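Local coordinates for RabGDI protein (Plasmodium falciparum 3D7, PDB 3P1W), which probably acts as a Rab GDP-dissociation inhibitor, binding Rab GTPases and slowing their release of GDP during vesicle transport, at residues S246-I258 against I363-K375. Numbering follows the deposited sequence.
Sequences SPFIYPLYGLGGI and INLVSFQHGVTLK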
loop_
_atom_site.group_PDB
_atom_site.type_symbol
_atom_site.label_atom_id
_atom_site.label_comp_id
_atom_site.label_asym_id
_atom_site.label_seq_id
_atom_site.Cartn_x
_atom_site.Cartn_y
_atom_site.Cartn_z
ATOM N N SER A 246 7.997 -1.590 -14.697
ATOM C CA SER A 246 7.938 -2.158 -13.343
ATOM C C SER A 246 6.662 -2.976 -13.224
ATOM O O SER A 246 5.802 -2.918 -14.115
ATOM C CB SER A 246 7.960 -1.035 -12.299
ATOM O OG SER A 246 6.669 -0.473 -12.094
ATOM N N PRO A 247 6.504 -3.748 -12.125
ATOM C CA PRO A 247 5.254 -4.477 -11.936
ATOM C C PRO A 247 4.182 -3.684 -11.172
ATOM O O PRO A 247 3.199 -4.263 -10.727
ATOM C CB PRO A 247 5.689 -5.709 -11.127
ATOM C CG PRO A 247 6.840 -5.225 -10.334
ATOM C CD PRO A 247 7.508 -4.112 -11.115
ATOM N N PHE A 248 4.359 -2.377 -11.033
ATOM C CA PHE A 248 3.431 -1.538 -10.262
ATOM C C PHE A 248 2.756 -0.480 -11.120
ATOM O O PHE A 248 3.377 0.078 -12.037
ATOM C CB PHE A 248 4.142 -0.827 -9.093
ATOM C CG PHE A 248 4.772 -1.764 -8.125
ATOM C CD1 PHE A 248 4.026 -2.341 -7.108
ATOM C CD2 PHE A 248 6.112 -2.095 -8.246
ATOM C CE1 PHE A 248 4.621 -3.255 -6.230
ATOM C CE2 PHE A 248 6.708 -2.996 -7.358
ATOM C CZ PHE A 248 5.965 -3.560 -6.357
ATOM N N ILE A 249 1.492 -0.207 -10.782
ATOM C CA ILE A 249 0.708 0.864 -11.397
ATOM C C ILE A 249 0.119 1.786 -10.354
ATOM O O ILE A 249 0.043 1.451 -9.158
ATOM C CB ILE A 249 -0.430 0.323 -12.304
ATOM C CG1 ILE A 249 -1.378 -0.607 -11.531
ATOM C CG2 ILE A 249 0.188 -0.376 -13.515
ATOM C CD1 ILE A 249 -2.570 -1.131 -12.390
ATOM N N TYR A 250 -0.319 2.949 -10.838
ATOM C CA TYR A 250 -0.898 3.989 -10.008
ATOM C C TYR A 250 -1.809 4.805 -10.922
ATOM O O TYR A 250 -1.501 4.983 -12.105
ATOM C CB TYR A 250 0.228 4.852 -9.451
ATOM C CG TYR A 250 -0.092 5.927 -8.429
ATOM C CD1 TYR A 250 -0.472 5.614 -7.126
ATOM C CD2 TYR A 250 0.116 7.263 -8.735
ATOM C CE1 TYR A 250 -0.687 6.615 -6.206
ATOM C CE2 TYR A 250 -0.096 8.261 -7.819
ATOM C CZ TYR A 250 -0.504 7.944 -6.573
ATOM O OH TYR A 250 -0.692 8.992 -5.684
ATOM N N PRO A 251 -2.968 5.227 -10.413
ATOM C CA PRO A 251 -3.903 5.903 -11.297
ATOM C C PRO A 251 -3.492 7.314 -11.625
ATOM O O PRO A 251 -2.902 7.989 -10.800
ATOM C CB PRO A 251 -5.212 5.942 -10.503
ATOM C CG PRO A 251 -5.004 5.153 -9.287
ATOM C CD PRO A 251 -3.528 4.981 -9.079
ATOM N N LEU A 252 -3.844 7.760 -12.824
ATOM C CA LEU A 252 -3.731 9.155 -13.164
ATOM C C LEU A 252 -4.529 9.965 -12.136
ATOM O O LEU A 252 -5.692 9.657 -11.844
ATOM C CB LEU A 252 -4.244 9.395 -14.594
ATOM C CG LEU A 252 -4.126 10.788 -15.192
ATOM C CD1 LEU A 252 -2.675 11.211 -15.247
ATOM C CD2 LEU A 252 -4.745 10.827 -16.592
ATOM N N TYR A 253 -3.891 10.994 -11.577
ATOM C CA TYR A 253 -4.484 11.857 -10.548
ATOM C C TYR A 253 -4.477 11.222 -9.160
ATOM O O TYR A 253 -4.957 11.825 -8.197
ATOM C CB TYR A 253 -5.918 12.308 -10.901
ATOM C CG TYR A 253 -6.056 12.839 -12.290
ATOM C CD1 TYR A 253 -5.250 13.880 -12.741
ATOM C CD2 TYR A 253 -6.991 12.299 -13.172
ATOM C CE1 TYR A 253 -5.370 14.363 -14.038
ATOM C CE2 TYR A 253 -7.120 12.780 -14.467
ATOM C CZ TYR A 253 -6.308 13.807 -14.889
ATOM O OH TYR A 253 -6.427 14.294 -16.172
ATOM N N GLY A 254 -3.932 10.010 -9.058
ATOM C CA GLY A 254 -3.732 9.363 -7.772
ATOM C C GLY A 254 -4.909 8.566 -7.252
ATOM O O GLY A 254 -5.928 8.387 -7.944
ATOM N N LEU A 255 -4.763 8.088 -6.022
ATOM C CA LEU A 255 -5.725 7.161 -5.439
ATOM C C LEU A 255 -7.090 7.810 -5.079
ATOM O O LEU A 255 -7.948 7.134 -4.528
ATOM C CB LEU A 255 -5.130 6.466 -4.211
ATOM C CG LEU A 255 -3.938 5.526 -4.471
ATOM C CD1 LEU A 255 -3.342 5.053 -3.150
ATOM C CD2 LEU A 255 -4.323 4.330 -5.367
ATOM N N GLY A 256 -7.285 9.089 -5.427
ATOM C CA GLY A 256 -8.537 9.814 -5.164
ATOM C C GLY A 256 -9.610 9.503 -6.178
ATOM O O GLY A 256 -10.797 9.728 -5.942
ATOM N N GLY A 257 -9.210 8.980 -7.327
ATOM C CA GLY A 257 -10.175 8.455 -8.260
ATOM C C GLY A 257 -10.874 7.244 -7.694
ATOM O O GLY A 257 -11.924 6.857 -8.200
ATOM N N ILE A 258 -10.334 6.642 -6.627
ATOM C CA ILE A 258 -10.904 5.387 -6.177
ATOM C C ILE A 258 -12.212 5.623 -5.403
ATOM O O ILE A 258 -13.243 5.070 -5.798
ATOM C CB ILE A 258 -9.896 4.479 -5.484
ATOM C CG1 ILE A 258 -8.854 4.011 -6.522
ATOM C CG2 ILE A 258 -10.603 3.277 -4.870
ATOM C CD1 ILE A 258 -7.732 3.142 -5.965
ATOM N N ILE A 363 10.033 4.667 0.037
ATOM C CA ILE A 363 9.909 5.971 -0.608
ATOM C C ILE A 363 9.181 5.795 -1.937
ATOM O O ILE A 363 9.619 4.998 -2.778
ATOM C CB ILE A 363 11.255 6.648 -0.879
ATOM C CG1 ILE A 363 12.151 6.620 0.352
ATOM C CG2 ILE A 363 11.035 8.043 -1.459
ATOM C CD1 ILE A 363 13.577 7.237 0.172
ATOM N N ASN A 364 8.062 6.502 -2.110
ATOM C CA ASN A 364 7.396 6.587 -3.415
ATOM C C ASN A 364 7.618 7.945 -4.032
ATOM O O ASN A 364 7.700 8.931 -3.325
ATOM C CB ASN A 364 5.922 6.302 -3.282
ATOM C CG ASN A 364 5.649 4.827 -3.206
ATOM O OD1 ASN A 364 6.540 4.004 -3.496
ATOM N ND2 ASN A 364 4.439 4.464 -2.816
ATOM N N LEU A 365 7.736 7.984 -5.354
ATOM C CA LEU A 365 7.966 9.220 -6.066
ATOM C C LEU A 365 6.920 9.278 -7.178
ATOM O O LEU A 365 6.776 8.302 -7.933
ATOM C CB LEU A 365 9.397 9.238 -6.641
ATOM C CG LEU A 365 9.922 10.389 -7.484
ATOM C CD1 LEU A 365 9.309 10.445 -8.880
ATOM C CD2 LEU A 365 9.795 11.753 -6.780
ATOM N N VAL A 366 6.205 10.413 -7.245
ATOM C CA VAL A 366 5.257 10.703 -8.296
ATOM C C VAL A 366 5.350 12.155 -8.732
ATOM O O VAL A 366 5.949 12.991 -8.055
ATOM C CB VAL A 366 3.833 10.343 -7.857
ATOM C CG1 VAL A 366 3.651 8.805 -7.818
ATOM C CG2 VAL A 366 3.549 10.967 -6.499
ATOM N N SER A 367 4.790 12.449 -9.901
ATOM C CA SER A 367 5.024 13.747 -10.518
ATOM C C SER A 367 3.922 14.088 -11.508
ATOM O O SER A 367 2.819 13.540 -11.437
ATOM C CB SER A 367 6.404 13.725 -11.213
ATOM O OG SER A 367 6.418 12.800 -12.288
ATOM N N PHE A 368 4.223 15.008 -12.428
ATOM C CA PHE A 368 3.312 15.364 -13.501
ATOM C C PHE A 368 2.896 14.152 -14.345
ATOM O O PHE A 368 1.782 14.128 -14.876
ATOM C CB PHE A 368 3.958 16.416 -14.385
ATOM C CG PHE A 368 3.111 16.828 -15.558
ATOM C CD1 PHE A 368 1.970 17.606 -15.366
ATOM C CD2 PHE A 368 3.450 16.436 -16.851
ATOM C CE1 PHE A 368 1.187 17.994 -16.451
ATOM C CE2 PHE A 368 2.666 16.814 -17.937
ATOM C CZ PHE A 368 1.539 17.592 -17.739
ATOM N N GLN A 369 3.767 13.149 -14.460
ATOM C CA GLN A 369 3.415 11.915 -15.191
ATOM C C GLN A 369 2.066 11.347 -14.750
ATOM O O GLN A 369 1.233 10.993 -15.593
ATOM C CB GLN A 369 4.519 10.851 -15.042
ATOM C CG GLN A 369 4.203 9.507 -15.716
ATOM C CD GLN A 369 4.805 8.297 -15.010
ATOM O OE1 GLN A 369 5.629 8.424 -14.105
ATOM N NE2 GLN A 369 4.365 7.099 -15.424
ATOM N N HIS A 370 1.851 11.253 -13.438
ATOM C CA HIS A 370 0.581 10.745 -12.888
ATOM C C HIS A 370 -0.439 11.844 -12.533
ATOM O O HIS A 370 -1.399 11.593 -11.813
ATOM C CB HIS A 370 0.844 9.867 -11.650
ATOM C CG HIS A 370 1.352 8.500 -11.975
ATOM N ND1 HIS A 370 2.695 8.214 -12.115
ATOM C CD2 HIS A 370 0.694 7.341 -12.216
ATOM C CE1 HIS A 370 2.837 6.935 -12.421
ATOM N NE2 HIS A 370 1.639 6.384 -12.499
ATOM N N GLY A 371 -0.229 13.060 -13.026
ATOM C CA GLY A 371 -1.160 14.161 -12.792
ATOM C C GLY A 371 -1.312 14.591 -11.347
ATOM O O GLY A 371 -2.399 15.035 -10.935
ATOM N N VAL A 372 -0.239 14.447 -10.563
ATOM C CA VAL A 372 -0.337 14.730 -9.134
ATOM C C VAL A 372 0.446 15.982 -8.696
ATOM O O VAL A 372 0.200 16.491 -7.603
ATOM C CB VAL A 372 0.044 13.482 -8.284
ATOM C CG1 VAL A 372 -0.974 12.362 -8.495
ATOM C CG2 VAL A 372 1.416 13.009 -8.586
ATOM N N THR A 373 1.379 16.459 -9.535
ATOM C CA THR A 373 2.113 17.694 -9.281
ATOM C C THR A 373 2.204 18.563 -10.540
ATOM O O THR A 373 1.994 18.096 -11.659
ATOM C CB THR A 373 3.571 17.417 -8.796
ATOM O OG1 THR A 373 4.359 16.911 -9.887
ATOM C CG2 THR A 373 3.598 16.420 -7.640
ATOM N N LEU A 374 2.555 19.831 -10.338
ATOM C CA LEU A 374 2.909 20.750 -11.412
ATOM C C LEU A 374 4.053 20.191 -12.240
ATOM O O LEU A 374 4.972 19.575 -11.691
ATOM C CB LEU A 374 3.364 22.082 -10.802
ATOM C CG LEU A 374 3.583 23.231 -11.761
ATOM C CD1 LEU A 374 2.215 23.709 -12.249
ATOM C CD2 LEU A 374 4.353 24.357 -11.080
ATOM N N LYS A 375 4.020 20.410 -13.560
ATOM C CA LYS A 375 5.104 19.938 -14.407
ATOM C C LYS A 375 6.392 20.584 -13.907
ATOM O O LYS A 375 6.432 21.805 -13.675
ATOM C CB LYS A 375 4.851 20.278 -15.897
ATOM C CG LYS A 375 5.782 19.548 -16.864
ATOM C CD LYS A 375 5.518 19.953 -18.320
#
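The type II beta turn P251-G254, at the end of strand 248-251, meets the loop after strand 361-367 through one backbone hydrogen bond and an aromatic pair. Y253 N donates to H370 O at 2.6 Å, with an N-H...O angle of 160°. The turn itself closes with G254 N bonded to P251 O.

Just before the turn, Y250 points its ring edge at the face of H370. The planes stand at 70°, an edge-to-face pair, and Y250 CD2 lies 3.5 Å from H370 CD2. The Y250 CB already faces the loop, and a chi1 of -174° carries the ring on beside H370 and V366. Its CE2 touches V366 CG1 at 3.8 Å, and V372 CG1 lies farther along the ring edge. Y250 OH is hydrogen-bonded to D90 OD2, which also accepts from L255 N. A hydrogen bond between H370 NE2 and L118 O, in strand 117-129, helps hold the imidazole. H370 CD2 comes within 3.2 Å of Y250 O.

L252 CD1 rests on the loop backbone, 3.6 Å from H370 C. L252 CG also lies over the centre of the Y253 ring. The edge of that ring meets the loop, with Y253 CD1 3.6 Å from G371 O. V372 CG1 packs against the turn backbone, 3.7 Å from Y253 C. G371 has positive phi and brings its bare CA close to Y253 and L252.

The contact is a beta turn docked on a strand-end loop. It joins the ends of two non-adjacent strands, 248-251 and 361-367, of the large mixed sheet in this Rab GDI family protein.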